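Local atomic coordinates of A223 penton protein C-terminal domain-containing protein (Sulfolobus turreted icosahedral virus 1, PDB entry 6BO3), a protein that is a turret protein of an archaeal icosahedral virus, probably forming part of the spikes that rise from the fivefold vertices of the capsid. Residues V28-L33 and V99-S104; T137-I142 and L217-V222. The protein carries 1 engineered substitution. All coordinates share one frame; numbering follows the deposited sequence.

Contact 1: residues V28-L33 and V99-S104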
# COMPACT_ATOMS: atom_id res chain seq x y z
N VAL A 28 -6.56 -14.33 12.82
CA VAL A 28 -7.36 -13.91 13.96
C VAL A 28 -8.82 -13.90 13.49
O VAL A 28 -9.18 -13.21 12.53
CB VAL A 28 -6.91 -12.53 14.53
CG1 VAL A 28 -7.77 -12.08 15.70
CG2 VAL A 28 -5.46 -12.60 14.93
N SER A 29 -9.62 -14.71 14.18
CA SER A 29 -11.03 -14.93 13.86
C SER A 29 -11.71 -15.52 15.10
O SER A 29 -11.12 -15.53 16.19
CB SER A 29 -11.18 -15.85 12.64
OG SER A 29 -11.05 -17.24 12.96
N SER A 30 -12.93 -16.03 14.94
CA SER A 30 -13.61 -16.77 16.00
C SER A 30 -12.86 -18.04 16.41
O SER A 30 -12.94 -18.47 17.56
CB SER A 30 -15.03 -17.14 15.56
OG SER A 30 -15.88 -16.02 15.65
N ASN A 31 -12.13 -18.61 15.46
CA ASN A 31 -11.31 -19.81 15.67
C ASN A 31 -9.91 -19.55 16.23
O ASN A 31 -9.23 -20.51 16.62
CB ASN A 31 -11.16 -20.56 14.35
CG ASN A 31 -12.45 -21.21 13.89
OD1 ASN A 31 -13.37 -21.44 14.67
ND2 ASN A 31 -12.52 -21.52 12.60
N ASN A 32 -9.48 -18.29 16.21
CA ASN A 32 -8.18 -17.88 16.73
C ASN A 32 -8.34 -16.53 17.41
O ASN A 32 -8.24 -15.48 16.78
CB ASN A 32 -7.15 -17.81 15.61
CG ASN A 32 -6.66 -19.18 15.21
OD1 ASN A 32 -6.07 -19.90 16.03
ND2 ASN A 32 -6.90 -19.57 13.97
N LEU A 33 -8.61 -16.58 18.70
CA LEU A 33 -9.09 -15.42 19.43
C LEU A 33 -7.97 -14.54 19.92
O LEU A 33 -8.16 -13.35 20.07
CB LEU A 33 -9.96 -15.89 20.61
CG LEU A 33 -11.29 -16.53 20.22
CD1 LEU A 33 -11.90 -17.29 21.38
CD2 LEU A 33 -12.26 -15.49 19.68
N VAL A 99 -2.88 -9.45 21.01
CA VAL A 99 -3.89 -9.20 20.00
C VAL A 99 -5.10 -10.09 20.25
O VAL A 99 -4.92 -11.31 20.40
CB VAL A 99 -3.37 -9.51 18.59
CG1 VAL A 99 -4.49 -9.41 17.57
CG2 VAL A 99 -2.20 -8.59 18.22
N GLU A 100 -6.30 -9.50 20.29
CA GLU A 100 -7.54 -10.24 20.51
C GLU A 100 -8.60 -9.91 19.45
O GLU A 100 -8.81 -8.74 19.12
CB GLU A 100 -8.15 -9.93 21.89
CG GLU A 100 -7.24 -10.12 23.10
CD GLU A 100 -7.70 -9.33 24.33
OE1 GLU A 100 -8.89 -8.99 24.42
OE2 GLU A 100 -6.86 -9.04 25.22
N TYR A 101 -9.29 -10.94 18.96
CA TYR A 101 -10.52 -10.80 18.17
C TYR A 101 -11.53 -10.02 19.00
O TYR A 101 -11.90 -10.44 20.10
CB TYR A 101 -11.10 -12.19 17.84
CG TYR A 101 -12.34 -12.26 16.95
CD1 TYR A 101 -12.24 -12.11 15.57
CD2 TYR A 101 -13.59 -12.56 17.49
CE1 TYR A 101 -13.37 -12.22 14.76
CE2 TYR A 101 -14.72 -12.66 16.67
CZ TYR A 101 -14.60 -12.51 15.31
OH TYR A 101 -15.71 -12.61 14.47
N ASP A 102 -11.98 -8.88 18.50
CA ASP A 102 -12.98 -8.14 19.26
C ASP A 102 -14.33 -8.88 19.27
O ASP A 102 -14.80 -9.33 18.22
CB ASP A 102 -13.16 -6.71 18.76
CG ASP A 102 -14.06 -5.91 19.66
OD1 ASP A 102 -13.57 -5.35 20.66
OD2 ASP A 102 -15.28 -5.88 19.41
N PRO A 103 -14.96 -9.01 20.46
CA PRO A 103 -16.23 -9.74 20.58
C PRO A 103 -17.40 -9.13 19.78
O PRO A 103 -18.35 -9.84 19.47
CB PRO A 103 -16.52 -9.72 22.09
CG PRO A 103 -15.65 -8.65 22.66
CD PRO A 103 -14.44 -8.62 21.79
N SER A 104 -17.32 -7.85 19.43
CA SER A 104 -18.38 -7.18 18.68
C SER A 104 -18.35 -7.51 17.19
O SER A 104 -19.21 -7.05 16.46
CB SER A 104 -18.30 -5.66 18.86
OG SER A 104 -17.21 -5.12 18.12
O HOH W 1 -14.59 -14.83 12.94

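Contact 2: residues T137-I142 and L217-V222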
# COMPACT_ATOMS: atom_id res chain seq x y z
N THR A 137 -2.29 -0.73 -3.11
CA THR A 137 -2.41 -0.38 -4.52
C THR A 137 -1.76 -1.47 -5.36
O THR A 137 -0.74 -2.04 -4.96
CB THR A 137 -1.67 0.93 -4.82
OG1 THR A 137 -2.26 2.00 -4.07
CG2 THR A 137 -1.71 1.27 -6.31
N GLU A 138 -2.34 -1.74 -6.53
CA GLU A 138 -1.79 -2.73 -7.47
C GLU A 138 -1.71 -2.12 -8.87
O GLU A 138 -2.61 -1.36 -9.29
CB GLU A 138 -2.65 -4.00 -7.45
CG GLU A 138 -2.32 -5.06 -8.49
CD GLU A 138 -1.11 -5.92 -8.17
OE1 GLU A 138 -0.88 -6.26 -6.98
OE2 GLU A 138 -0.39 -6.30 -9.12
N ASN A 139 -0.64 -2.44 -9.59
CA ASN A 139 -0.40 -1.93 -10.94
C ASN A 139 -0.71 -2.96 -12.01
O ASN A 139 -0.21 -4.08 -11.97
CB ASN A 139 1.05 -1.47 -11.07
CG ASN A 139 1.42 -0.41 -10.06
OD1 ASN A 139 0.62 0.48 -9.75
ND2 ASN A 139 2.63 -0.48 -9.53
N TYR A 140 -1.53 -2.54 -12.99
CA TYR A 140 -1.98 -3.36 -14.12
C TYR A 140 -1.26 -2.89 -15.38
O TYR A 140 -1.57 -1.81 -15.90
CB TYR A 140 -3.49 -3.16 -14.30
CG TYR A 140 -4.27 -4.34 -14.86
CD1 TYR A 140 -5.11 -5.10 -14.04
CD2 TYR A 140 -4.21 -4.67 -16.21
CE1 TYR A 140 -5.84 -6.16 -14.54
CE2 TYR A 140 -4.94 -5.74 -16.72
CZ TYR A 140 -5.75 -6.47 -15.88
OH TYR A 140 -6.48 -7.53 -16.38
N LEU A 141 -0.32 -3.69 -15.89
CA LEU A 141 0.38 -3.37 -17.13
C LEU A 141 -0.55 -3.29 -18.34
O LEU A 141 -1.41 -4.16 -18.56
CB LEU A 141 1.46 -4.41 -17.41
CG LEU A 141 2.34 -4.13 -18.63
CD1 LEU A 141 3.25 -2.95 -18.35
CD2 LEU A 141 3.13 -5.37 -19.01
N ILE A 142 -0.34 -2.24 -19.13
CA ILE A 142 -1.07 -2.03 -20.37
C ILE A 142 -0.12 -2.13 -21.54
O ILE A 142 -0.39 -2.86 -22.50
CB ILE A 142 -1.82 -0.70 -20.35
CG1 ILE A 142 -2.96 -0.79 -19.33
CG2 ILE A 142 -2.32 -0.30 -21.75
CD1 ILE A 142 -3.57 0.52 -18.99
N LEU A 217 6.27 3.10 -20.81
CA LEU A 217 5.67 2.16 -19.89
C LEU A 217 4.36 2.76 -19.43
O LEU A 217 4.34 3.85 -18.85
CB LEU A 217 6.57 1.88 -18.70
CG LEU A 217 6.11 0.75 -17.78
CD1 LEU A 217 6.07 -0.60 -18.47
CD2 LEU A 217 7.05 0.72 -16.59
N ILE A 218 3.29 2.04 -19.75
CA ILE A 218 1.92 2.44 -19.47
C ILE A 218 1.26 1.37 -18.61
O ILE A 218 1.27 0.17 -18.94
CB ILE A 218 1.11 2.64 -20.78
CG1 ILE A 218 1.86 3.59 -21.75
CG2 ILE A 218 -0.30 3.14 -20.47
CD1 ILE A 218 1.13 3.87 -23.06
N TYR A 219 0.67 1.81 -17.50
CA TYR A 219 -0.04 0.92 -16.60
C TYR A 219 -1.07 1.71 -15.82
O TYR A 219 -1.08 2.95 -15.88
CB TYR A 219 0.94 0.23 -15.65
CG TYR A 219 1.74 1.15 -14.77
CD1 TYR A 219 2.90 1.76 -15.25
CD2 TYR A 219 1.35 1.40 -13.47
CE1 TYR A 219 3.65 2.60 -14.44
CE2 TYR A 219 2.10 2.23 -12.64
CZ TYR A 219 3.24 2.83 -13.14
OH TYR A 219 3.98 3.65 -12.34
N GLU A 220 -1.95 1.02 -15.11
CA GLU A 220 -2.95 1.70 -14.29
C GLU A 220 -2.74 1.39 -12.81
O GLU A 220 -2.59 0.22 -12.43
CB GLU A 220 -4.37 1.31 -14.72
CG GLU A 220 -5.44 1.94 -13.85
CD GLU A 220 -6.87 1.61 -14.26
OE1 GLU A 220 -7.12 0.52 -14.84
OE2 GLU A 220 -7.76 2.44 -13.99
N GLU A 221 -2.72 2.44 -11.98
CA GLU A 221 -2.78 2.28 -10.52
C GLU A 221 -4.24 2.03 -10.14
O GLU A 221 -5.10 2.85 -10.45
CB GLU A 221 -2.29 3.52 -9.79
CG GLU A 221 -0.81 3.82 -9.94
CD GLU A 221 -0.34 4.97 -9.07
OE1 GLU A 221 0.87 5.05 -8.77
OE2 GLU A 221 -1.19 5.81 -8.68
N VAL A 222 -4.49 0.89 -9.49
CA VAL A 222 -5.83 0.49 -9.08
C VAL A 222 -5.84 0.15 -7.59
O VAL A 222 -4.86 -0.36 -7.05
CB VAL A 222 -6.33 -0.73 -9.89
CG1 VAL A 222 -7.72 -1.15 -9.43
CG2 VAL A 222 -6.35 -0.40 -11.38

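Contact 1: residues V28-L33 and V99-S104
Leu33 and Tyr101 bring the two backbones together: Tyr101 N donates to Leu33 O at 2.9 Å, with 160° at the hydrogen, and Glu100 CA adds a C-H...O contact to the same oxygen (3.2 Å). That carbonyl thus receives both contacts just beyond the loop's turn, where Ser29 N bonds to Asn32 O and Ser29 OG takes Asn31 N in an ST turn. Tyr101 holds its ring anti to the backbone N (chi1 -176°), which carries it away from its own strand alongside residues 29-30, one face against the Ser29-Ser30 peptide. Ser30 N sits over the ring centre, 3.8 Å above the plane, while Ser29 C lies toward the rim. At the far end a water accepts from Ser30 N (2.9 Å) and meets Tyr101 OH in a weak bond. Leu33 CD2 approaches Tyr101 CD2 obliquely at 3.9 Å, and Val28 CG1 packs on Tyr101 CB at 4.0 Å. Deeper in, Val28 CG2 faces Val99 CG1, and both valines touch Ile57. The loop passes from strand 20-28, bonded to Ser111, to strand 34-38, where Val35 pairs with Val99: a crossover between the two sheets at the end of an antiparallel beta sandwich.

Contact 2: residues T137-I142 and L217-V222
Glu138 and Val222 form a hydrogen-bonded antiparallel pair, with Glu138 N reaching Val222 O and Val222 N reaching Glu138 O, both at 2.9 Å. The first bond is almost straight (173° at the hydrogen). The two carbonyl oxygens within this ring lie 3.3 Å apart, both acceptors, each satisfied by the opposing N-H. Two residues on, Tyr140 N donates to Glu220 O and Glu220 N to Tyr140 O, both at 3.0 Å, and Ile142 N then donates to Ile218 O (2.9 Å). Ile218 also has a backbone bond with Tyr143, so two residues of one strand face one of the other; with the near-helical psi of Ile142, this is consistent with a classic beta bulge. The backbones of Leu217, Tyr219 and Glu221 pair instead with Ser165, Ile163 and Tyr161 of strand 160-167.

On the face of Asn139, Tyr219 and Glu221, the side chains of Asn139 and Glu221 run side by side, amide and carboxylate planes 12° apart, touching through Asn139 OD1 and Glu221 CG (3.6 Å). Tyr219, its CG between the backbone N and the carbonyl carbon (chi1 61°), lies beside Asn139, whose OD1 comes obliquely to the ring at CE2. Through OE2, Glu221 has a weak, long ion pair with Lys196. Further along, Leu141 CD1 meets Leu217 CD1 at 3.7 Å, the two side chains crossing at about a right angle. Ile142 CB packs on Ile218 CG2, and both isoleucines reach Leu162 and, in the other sheet, Ile205. Strand 138-146, paired to strand 213-222, is the edge strand, within this chain, of one sheet of the second domain's antiparallel beta sandwich.

Contact 1 and contact 2 lie in different domains, on opposite sides of the chain's centre, with their centres 35 Å apart and their nearest atoms about 21 Å apart. They share no strand or sheet. Along the chain they follow in series: 28-33 and 99-104 meet within the first beta sandwich, and strand 128-133 then completes its five-stranded sheet. The chain next passes to strand 138-146, whose partner strand 213-222 ends the second sandwich near the modelled C-terminus. The two contacts thus belong to independent sandwiches: contact 1 packs the loop that crosses between sheets against the end of strand 96-101, whereas contact 2 pairs the first and last strands of its domain.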